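C381 turret protein (Sulfolobus turreted icosahedral virus, PDB 4IND) probably forms the pentameric turrets on the capsid of this archaeal virus, each subunit folding as a chain of three jelly-roll domains. Local coordinates at residues E74-L79 with L145-E150; G78-R83 with D120-E125. One frame throughout, in Å; residues are numbered along the deposited sequence.

How the contacts relate
Both contacts belong to one antiparallel sheet of the N-terminal jelly-roll domain, in which strand 78-88 lies between strands 138-147 and 114-124. Contact 1 joins the start of that central strand to the end of 138-147, and contact 2 joins it to 114-124; their centres are about 6 Å apart and they share Gly-78 and Leu-79. Along the chain 74-83 comes first, then 120-125, then 145-150. A backbone link, Glu-146 O to Leu-81 N at 2.8 Å, probably a hydrogen bond, continues the sheet across both. Phosphate and a neighbouring subunit touch both contacts, so this end of the sheet meets a bound anion and the pentamer interface together.

Contact 1 (E74-L79 with L145-E150); sequences ELQEGL and LERVFE. With 2HP (dihydrogenphosphate ion), chain U.
Arg-147 reaches back along the backbone of Glu-77 and Gly-78 and carries much of the contact. CB lies 3.9 Å from Leu-79 O. CG leaves anti to the carbonyl carbon, the chain runs extended to CD, and the bend at chi3 (57°) turns the guanidinium into place. CD passes beside Gln-76 OE1. NE and NH2 then both donate to one phosphate oxygen, O2, the NH2 bond measuring 2.9 Å to O2; that oxygen lies at the guanidinium edge. At the other end NH1 gives a bond of 2.9 Å to Gln-76 OE1. This acceptor lies almost in the guanidinium plane, whereas the donor sits well above the plane of the amide, the two flat groups being turned 83° apart. Glu-77 O lies over the centre of one guanidinium face, 3.2 Å from CZ.

The same phosphate O2 also accepts from Leu-79 N at 2.7 Å, with a nearly straight N-H...O angle of 168°, so three N-H groups from the two segments converge on it. Arg-172 adds a further bond to the ion. Just past the end of strand 138-147, Val-148 N donates to Leu-79 O. Beyond it, Leu-79 CD2 packs on Val-148 CG2 and touches Phe-149 CE2 at 3.6 Å, while farther back the methyls Leu-75 CD1 and Leu-145 CD1 meet at 3.9 Å, one side chain lying square across the other.

Glu-77 O, which merely lies over the guanidinium, accepts from Asn-153 of a neighbouring subunit, placing this buried contact next to the subunit interface. The arrangement is that of an anion site built from backbone N-H and arginine groups, here at the end of adjacent antiparallel strands in a jelly-roll sheet.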
ATOM      1  N   GLU A  74      18.353  -5.669  22.244  1.00 30.18           N
ATOM      2  CA  GLU A  74      17.027  -5.264  21.786  1.00 34.34           C
ATOM      3  C   GLU A  74      17.029  -4.724  20.351  1.00 30.65           C
ATOM      4  O   GLU A  74      16.719  -3.551  20.135  1.00 33.43           O
ATOM      5  CB  GLU A  74      16.445  -4.178  22.696  1.00 33.54           C
ATOM      6  CG  GLU A  74      16.446  -4.513  24.162  1.00 40.42           C
ATOM      7  CD  GLU A  74      15.703  -5.792  24.470  1.00 48.49           C
ATOM      8  OE1 GLU A  74      15.925  -6.339  25.570  1.00 54.85           O
ATOM      9  OE2 GLU A  74      14.901  -6.251  23.620  1.00 46.08           O
ATOM     10  N   LEU A  75      17.391  -5.561  19.389  1.00 26.68           N
ATOM     11  CA  LEU A  75      17.244  -5.223  17.973  1.00 32.48           C
ATOM     12  C   LEU A  75      15.805  -4.830  17.705  1.00 30.72           C
ATOM     13  O   LEU A  75      14.885  -5.223  18.439  1.00 30.30           O
ATOM     14  CB  LEU A  75      17.569  -6.419  17.081  1.00 24.41           C
ATOM     15  CG  LEU A  75      18.922  -7.071  17.303  1.00 28.83           C
ATOM     16  CD1 LEU A  75      19.107  -8.143  16.252  1.00 25.15           C
ATOM     17  CD2 LEU A  75      19.985  -6.027  17.198  1.00 26.05           C
ATOM     18  N   GLN A  76      15.602  -4.053  16.650  1.00 29.89           N
ATOM     19  CA  GLN A  76      14.245  -3.769  16.193  1.00 25.85           C
ATOM     20  C   GLN A  76      13.548  -5.103  15.974  1.00 30.86           C
ATOM     21  O   GLN A  76      14.128  -6.030  15.399  1.00 26.95           O
ATOM     22  CB  GLN A  76      14.295  -2.975  14.893  1.00 28.07           C
ATOM     23  CG  GLN A  76      12.908  -2.571  14.392  1.00 44.38           C
ATOM     24  CD  GLN A  76      12.976  -1.651  13.194  1.00 54.18           C
ATOM     25  OE1 GLN A  76      13.102  -2.105  12.056  1.00 56.86           O
ATOM     26  NE2 GLN A  76      12.899  -0.347  13.442  1.00 54.85           N
ATOM     27  N   GLU A  77      12.306  -5.220  16.432  1.00 24.84           N
ATOM     28  CA  GLU A  77      11.583  -6.472  16.272  1.00 24.34           C
ATOM     29  C   GLU A  77      11.333  -6.804  14.792  1.00 27.92           C
ATOM     30  O   GLU A  77      11.217  -5.917  13.949  1.00 26.53           O
ATOM     31  CB  GLU A  77      10.285  -6.465  17.092  1.00 29.70           C
ATOM     32  CG  GLU A  77      10.556  -6.579  18.599  1.00 35.99           C
ATOM     33  CD  GLU A  77       9.320  -6.933  19.430  1.00 48.74           C
ATOM     34  OE1 GLU A  77       8.202  -6.546  19.019  1.00 51.88           O
ATOM     35  OE2 GLU A  77       9.469  -7.590  20.502  1.00 39.55           O
ATOM     36  N   GLY A  78      11.255  -8.085  14.482  1.00 23.72           N
ATOM     37  CA  GLY A  78      10.928  -8.488  13.117  1.00 29.23           C
ATOM     38  C   GLY A  78      11.646  -9.768  12.777  1.00 27.21           C
ATOM     39  O   GLY A  78      12.243 -10.390  13.647  1.00 28.47           O
ATOM     40  N   LEU A  79      11.548 -10.176  11.515  1.00 24.60           N
ATOM     41  CA  LEU A  79      12.151 -11.423  11.045  1.00 27.10           C
ATOM     42  C   LEU A  79      13.405 -11.085  10.261  1.00 21.56           C
ATOM     43  O   LEU A  79      13.350 -10.362   9.283  1.00 29.27           O
ATOM     44  CB  LEU A  79      11.158 -12.179  10.150  1.00 23.35           C
ATOM     45  CG  LEU A  79      11.767 -13.454   9.523  1.00 25.36           C
ATOM     46  CD1 LEU A  79      12.169 -14.438  10.622  1.00 27.24           C
ATOM     47  CD2 LEU A  79      10.788 -14.079   8.544  1.00 28.63           C
ATOM     48  N   LEU A 145      22.661  -8.446   9.328  1.00 20.50           N
ATOM     49  CA  LEU A 145      21.310  -8.662   9.855  1.00 26.32           C
ATOM     50  C   LEU A 145      20.383  -7.795   9.043  1.00 28.95           C
ATOM     51  O   LEU A 145      20.510  -6.573   9.075  1.00 27.74           O
ATOM     52  CB  LEU A 145      21.235  -8.151  11.305  1.00 31.08           C
ATOM     53  CG  LEU A 145      21.764  -8.998  12.446  1.00 32.14           C
ATOM     54  CD1 LEU A 145      22.090  -8.134  13.686  1.00 31.11           C
ATOM     55  CD2 LEU A 145      20.713 -10.019  12.799  1.00 31.56           C
ATOM     56  N   GLU A 146      19.452  -8.385   8.302  1.00 22.50           N
ATOM     57  CA  GLU A 146      18.510  -7.544   7.549  1.00 26.02           C
ATOM     58  C   GLU A 146      17.110  -8.113   7.694  1.00 24.60           C
ATOM     59  O   GLU A 146      16.928  -9.321   7.709  1.00 26.36           O
ATOM     60  CB  GLU A 146      18.916  -7.426   6.061  1.00 40.16           C
ATOM     61  CG  GLU A 146      18.603  -8.665   5.229  1.00 58.24           C
ATOM     62  CD  GLU A 146      18.344  -8.361   3.738  1.00 71.62           C
ATOM     63  OE1 GLU A 146      19.214  -7.741   3.073  1.00 65.15           O
ATOM     64  OE2 GLU A 146      17.274  -8.777   3.228  1.00 79.53           O
ATOM     65  N   ARG A 147      16.122  -7.236   7.807  1.00 23.61           N
ATOM     66  CA  ARG A 147      14.740  -7.675   7.882  1.00 24.27           C
ATOM     67  C   ARG A 147      14.263  -8.051   6.472  1.00 31.68           C
ATOM     68  O   ARG A 147      14.460  -7.306   5.521  1.00 38.65           O
ATOM     69  CB  ARG A 147      13.871  -6.556   8.483  1.00 25.91           C
ATOM     70  CG  ARG A 147      14.237  -6.260   9.959  1.00 36.90           C
ATOM     71  CD  ARG A 147      13.267  -5.276  10.587  1.00 42.24           C
ATOM     72  NE  ARG A 147      11.909  -5.788  10.479  1.00 46.23           N
ATOM     73  CZ  ARG A 147      10.827  -5.114  10.831  1.00 54.04           C
ATOM     74  NH1 ARG A 147      10.946  -3.889  11.324  1.00 40.60           N
ATOM     75  NH2 ARG A 147       9.627  -5.665  10.678  1.00 60.68           N
ATOM     76  N   VAL A 148      13.656  -9.216   6.339  1.00 30.34           N
ATOM     77  CA  VAL A 148      13.131  -9.645   5.027  1.00 34.27           C
ATOM     78  C   VAL A 148      11.665  -9.240   4.903  1.00 38.12           C
ATOM     79  O   VAL A 148      11.022  -8.954   5.891  1.00 53.73           O
ATOM     80  CB  VAL A 148      13.277 -11.160   4.856  1.00 46.30           C
ATOM     81  CG1 VAL A 148      14.730 -11.552   4.934  1.00 43.83           C
ATOM     82  CG2 VAL A 148      12.510 -11.896   5.938  1.00 38.19           C
ATOM     83  N   PHE A 149      11.120  -9.197   3.702  1.00 46.71           N
ATOM     84  CA  PHE A 149       9.734  -8.782   3.566  1.00 47.55           C
ATOM     85  C   PHE A 149       9.652  -7.280   3.794  1.00 50.72           C
ATOM     86  O   PHE A 149       8.577  -6.726   4.009  1.00 59.27           O
ATOM     87  CB  PHE A 149       8.840  -9.557   4.549  1.00 43.17           C
ATOM     88  CG  PHE A 149       8.948 -11.053   4.396  1.00 41.48           C
ATOM     89  CD1 PHE A 149       8.833 -11.643   3.132  1.00 35.27           C
ATOM     90  CD2 PHE A 149       9.207 -11.862   5.486  1.00 30.86           C
ATOM     91  CE1 PHE A 149       8.971 -13.017   2.978  1.00 31.87           C
ATOM     92  CE2 PHE A 149       9.330 -13.244   5.338  1.00 33.54           C
ATOM     93  CZ  PHE A 149       9.209 -13.816   4.074  1.00 28.52           C
ATOM     94  N   GLU A 150      10.812  -6.633   3.778  1.00 56.54           N
ATOM     95  CA  GLU A 150      10.883  -5.183   3.640  1.00 61.74           C
ATOM     96  C   GLU A 150      11.270  -4.944   2.196  1.00 51.01           C
ATOM     97  O   GLU A 150      12.139  -5.634   1.663  1.00 54.77           O
ATOM     98  CB  GLU A 150      11.988  -4.596   4.517  1.00 63.16           C
ATOM     99  CG  GLU A 150      11.970  -5.042   5.962  1.00 71.27           C
ATOM    100  CD  GLU A 150      11.000  -4.244   6.802  1.00 76.89           C
ATOM    101  OE1 GLU A 150       9.794  -4.576   6.781  1.00 82.56           O
ATOM    102  OE2 GLU A 150      11.444  -3.287   7.479  1.00 72.07           O
TER
HETATM  103  P   2HP U 401      10.075  -8.629   8.493  1.00 50.65           P
HETATM  104  O1  2HP U 401       8.781  -9.402   8.539  1.00 55.48           O
HETATM  105  O2  2HP U 401      10.285  -8.351   9.949  1.00 35.64           O
HETATM  106  O3  2HP U 401       9.853  -7.322   7.669  1.00 46.99           O
HETATM  107  O4  2HP U 401      11.294  -9.452   7.971  1.00 54.88           O

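Contact 2 (G78-R83 with D120-E125). With 2HP (dihydrogenphosphate ion), chain U.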
ATOM      1  N   GLY A  78      11.255  -8.085  14.482  1.00 23.72           N
ATOM      2  CA  GLY A  78      10.928  -8.488  13.117  1.00 29.23           C
ATOM      3  C   GLY A  78      11.646  -9.768  12.777  1.00 27.21           C
ATOM      4  O   GLY A  78      12.243 -10.390  13.647  1.00 28.47           O
ATOM      5  N   LEU A  79      11.548 -10.176  11.515  1.00 24.60           N
ATOM      6  CA  LEU A  79      12.151 -11.423  11.045  1.00 27.10           C
ATOM      7  C   LEU A  79      13.405 -11.085  10.261  1.00 21.56           C
ATOM      8  O   LEU A  79      13.350 -10.362   9.283  1.00 29.27           O
ATOM      9  CB  LEU A  79      11.158 -12.179  10.150  1.00 23.35           C
ATOM     10  CG  LEU A  79      11.767 -13.454   9.523  1.00 25.36           C
ATOM     11  CD1 LEU A  79      12.169 -14.438  10.622  1.00 27.24           C
ATOM     12  CD2 LEU A  79      10.788 -14.079   8.544  1.00 28.63           C
ATOM     13  N   TYR A  80      14.547 -11.603  10.708  1.00 21.80           N
ATOM     14  CA  TYR A  80      15.831 -11.269  10.107  1.00 23.35           C
ATOM     15  C   TYR A  80      16.385 -12.410   9.307  1.00 26.35           C
ATOM     16  O   TYR A  80      16.300 -13.566   9.715  1.00 23.93           O
ATOM     17  CB  TYR A  80      16.872 -10.931  11.198  1.00 22.62           C
ATOM     18  CG  TYR A  80      16.621  -9.584  11.838  1.00 29.10           C
ATOM     19  CD1 TYR A  80      17.239  -8.432  11.359  1.00 20.46           C
ATOM     20  CD2 TYR A  80      15.770  -9.460  12.921  1.00 20.42           C
ATOM     21  CE1 TYR A  80      16.995  -7.199  11.932  1.00 25.59           C
ATOM     22  CE2 TYR A  80      15.516  -8.235  13.488  1.00 22.10           C
ATOM     23  CZ  TYR A  80      16.137  -7.107  13.000  1.00 27.23           C
ATOM     24  OH  TYR A  80      15.902  -5.874  13.578  1.00 25.50           O
ATOM     25  N   LEU A  81      16.970 -12.060   8.168  1.00 20.93           N
ATOM     26  CA  LEU A  81      17.829 -12.949   7.430  1.00 25.31           C
ATOM     27  C   LEU A  81      19.232 -12.559   7.833  1.00 27.27           C
ATOM     28  O   LEU A  81      19.624 -11.389   7.710  1.00 28.16           O
ATOM     29  CB  LEU A  81      17.672 -12.745   5.918  1.00 31.14           C
ATOM     30  CG  LEU A  81      18.741 -13.522   5.136  1.00 30.75           C
ATOM     31  CD1 LEU A  81      18.315 -14.981   5.026  1.00 29.22           C
ATOM     32  CD2 LEU A  81      19.023 -12.905   3.756  1.00 32.11           C
ATOM     33  N   ILE A  82      19.988 -13.538   8.310  1.00 24.64           N
ATOM     34  CA  ILE A  82      21.378 -13.307   8.695  1.00 24.44           C
ATOM     35  C   ILE A  82      22.277 -13.909   7.619  1.00 29.59           C
ATOM     36  O   ILE A  82      22.056 -15.046   7.174  1.00 24.39           O
ATOM     37  CB  ILE A  82      21.663 -13.951  10.042  1.00 26.40           C
ATOM     38  CG1 ILE A  82      20.992 -13.124  11.146  1.00 29.03           C
ATOM     39  CG2 ILE A  82      23.162 -14.083  10.288  1.00 23.32           C
ATOM     40  CD1 ILE A  82      21.005 -13.784  12.492  1.00 31.92           C
ATOM     41  N   ARG A  83      23.266 -13.137   7.178  1.00 27.70           N
ATOM     42  CA  ARG A  83      24.303 -13.662   6.300  1.00 23.46           C
ATOM     43  C   ARG A  83      25.650 -13.492   6.989  1.00 23.69           C
ATOM     44  O   ARG A  83      26.005 -12.395   7.431  1.00 22.26           O
ATOM     45  CB  ARG A  83      24.272 -12.970   4.938  1.00 30.94           C
ATOM     46  CG  ARG A  83      23.057 -13.380   4.061  1.00 25.18           C
ATOM     47  CD  ARG A  83      22.896 -12.452   2.884  1.00 25.09           C
ATOM     48  NE  ARG A  83      22.552 -11.104   3.321  1.00 27.41           N
ATOM     49  CZ  ARG A  83      22.751 -10.007   2.599  1.00 27.57           C
ATOM     50  NH1 ARG A  83      23.295 -10.090   1.393  1.00 28.46           N
ATOM     51  NH2 ARG A  83      22.407  -8.829   3.093  1.00 28.27           N
ATOM     52  N   ASP A 120      21.156 -17.586   7.828  1.00 25.98           N
ATOM     53  CA  ASP A 120      20.432 -17.968   9.028  1.00 19.06           C
ATOM     54  C   ASP A 120      19.175 -17.134   9.155  1.00 23.20           C
ATOM     55  O   ASP A 120      19.003 -16.111   8.467  1.00 27.40           O
ATOM     56  CB  ASP A 120      21.323 -17.789  10.263  1.00 22.39           C
ATOM     57  CG  ASP A 120      21.043 -18.822  11.335  1.00 26.47           C
ATOM     58  OD1 ASP A 120      19.909 -19.348  11.366  1.00 24.00           O
ATOM     59  OD2 ASP A 120      21.959 -19.137  12.146  1.00 27.17           O
ATOM     60  N   ILE A 121      18.278 -17.576  10.023  1.00 23.73           N
ATOM     61  CA  ILE A 121      17.003 -16.892  10.170  1.00 25.36           C
ATOM     62  C   ILE A 121      16.792 -16.635  11.653  1.00 26.51           C
ATOM     63  O   ILE A 121      17.053 -17.513  12.488  1.00 23.53           O
ATOM     64  CB  ILE A 121      15.869 -17.725   9.599  1.00 30.01           C
ATOM     65  CG1 ILE A 121      16.087 -17.925   8.093  1.00 27.39           C
ATOM     66  CG2 ILE A 121      14.522 -17.047   9.883  1.00 26.31           C
ATOM     67  CD1 ILE A 121      15.162 -18.950   7.461  1.00 32.52           C
ATOM     68  N   PHE A 122      16.334 -15.434  11.992  1.00 21.01           N
ATOM     69  CA  PHE A 122      16.216 -15.056  13.404  1.00 24.58           C
ATOM     70  C   PHE A 122      14.995 -14.197  13.597  1.00 27.31           C
ATOM     71  O   PHE A 122      14.898 -13.114  13.024  1.00 24.72           O
ATOM     72  CB  PHE A 122      17.481 -14.318  13.856  1.00 23.85           C
ATOM     73  CG  PHE A 122      17.414 -13.766  15.276  1.00 21.92           C
ATOM     74  CD1 PHE A 122      17.048 -14.573  16.345  1.00 24.18           C
ATOM     75  CD2 PHE A 122      17.775 -12.464  15.529  1.00 26.07           C
ATOM     76  CE1 PHE A 122      17.007 -14.069  17.654  1.00 19.99           C
ATOM     77  CE2 PHE A 122      17.740 -11.938  16.828  1.00 24.28           C
ATOM     78  CZ  PHE A 122      17.363 -12.751  17.891  1.00 28.05           C
ATOM     79  N   THR A 123      14.051 -14.677  14.407  1.00 24.33           N
ATOM     80  CA  THR A 123      12.875 -13.875  14.721  1.00 28.94           C
ATOM     81  C   THR A 123      13.131 -13.097  15.990  1.00 24.41           C
ATOM     82  O   THR A 123      13.227 -13.680  17.060  1.00 25.25           O
ATOM     83  CB  THR A 123      11.631 -14.756  14.928  1.00 26.00           C
ATOM     84  OG1 THR A 123      11.395 -15.504  13.730  1.00 29.06           O
ATOM     85  CG2 THR A 123      10.400 -13.888  15.226  1.00 26.96           C
ATOM     86  N   LYS A 124      13.236 -11.776  15.881  1.00 25.67           N
ATOM     87  CA  LYS A 124      13.340 -10.953  17.083  1.00 28.71           C
ATOM     88  C   LYS A 124      11.945 -10.626  17.615  1.00 22.79           C
ATOM     89  O   LYS A 124      11.313  -9.638  17.228  1.00 27.25           O
ATOM     90  CB  LYS A 124      14.168  -9.681  16.832  1.00 28.14           C
ATOM     91  CG  LYS A 124      14.392  -8.853  18.101  1.00 29.00           C
ATOM     92  CD  LYS A 124      15.313  -9.643  19.048  1.00 26.69           C
ATOM     93  CE  LYS A 124      15.293  -9.079  20.463  1.00 34.18           C
ATOM     94  NZ  LYS A 124      16.135  -9.928  21.379  1.00 36.08           N
ATOM     95  N   GLU A 125      11.476 -11.469  18.531  1.00 26.46           N
ATOM     96  CA  GLU A 125      10.258 -11.239  19.294  1.00 24.88           C
ATOM     97  C   GLU A 125      10.419 -11.946  20.638  1.00 22.86           C
ATOM     98  O   GLU A 125      11.168 -12.914  20.742  1.00 33.83           O
ATOM     99  CB  GLU A 125       9.031 -11.822  18.572  1.00 26.36           C
ATOM    100  CG  GLU A 125       8.440 -10.934  17.467  1.00 36.16           C
ATOM    101  CD  GLU A 125       7.082 -11.437  16.945  1.00 41.73           C
ATOM    102  OE1 GLU A 125       6.754 -12.630  17.143  1.00 33.32           O
ATOM    103  OE2 GLU A 125       6.329 -10.634  16.336  1.00 33.76           O
TER
HETATM  104  P   2HP U 401      10.075  -8.629   8.493  1.00 50.65           P
HETATM  105  O1  2HP U 401       8.781  -9.402   8.539  1.00 55.48           O
HETATM  106  O2  2HP U 401      10.285  -8.351   9.949  1.00 35.64           O
HETATM  107  O3  2HP U 401       9.853  -7.322   7.669  1.00 46.99           O
HETATM  108  O4  2HP U 401      11.294  -9.452   7.971  1.00 54.88           O
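Tyr-80 CG stands anti to the carbonyl carbon (chi1 -73°), while Phe-122 CG stands anti to the backbone N (chi1 175°); these different torsions lead the two side chains off in different directions from CB atoms 4.3 Å apart (Tyr-80 CB to Phe-122 CB). Both residues sit in a regular antiparallel pairing of the jelly-roll sheet, with strand axes 4.7 Å apart and directions differing by 151°. Gly-78 with Lys-124, Tyr-80 with Phe-122 and Ile-82 with Asp-120 are hydrogen-bonded pairs, each joined by two backbone bonds. Leu-79 with Thr-123 and Leu-81 with Ile-121 are the non-hydrogen-bonded pairs between them.

The pairs alternate between the sheet's faces. On one, Ile-82 CD1 packs against Phe-122 CB at 3.8 Å, and Ile-82 runs alongside Asp-120, both leaving the sheet in one direction. Tyr-80 CE2 approaches Lys-124 CB at 3.9 Å, so the lysine's aliphatic base meets the ring edge; Lys-124 NZ itself bonds to Asn-128 O. On the other face, the second methyl of Leu-79, CD1, meets Ile-121 CG2 at 3.6 Å and also touches Thr-123.

The carboxylate of Asp-120 turns from the central strand towards the backbone N-H groups of Phe-99 and Phe-100. Its OD1 also accepts from Ile-121 N at 2.8 Å, approached on the anti side.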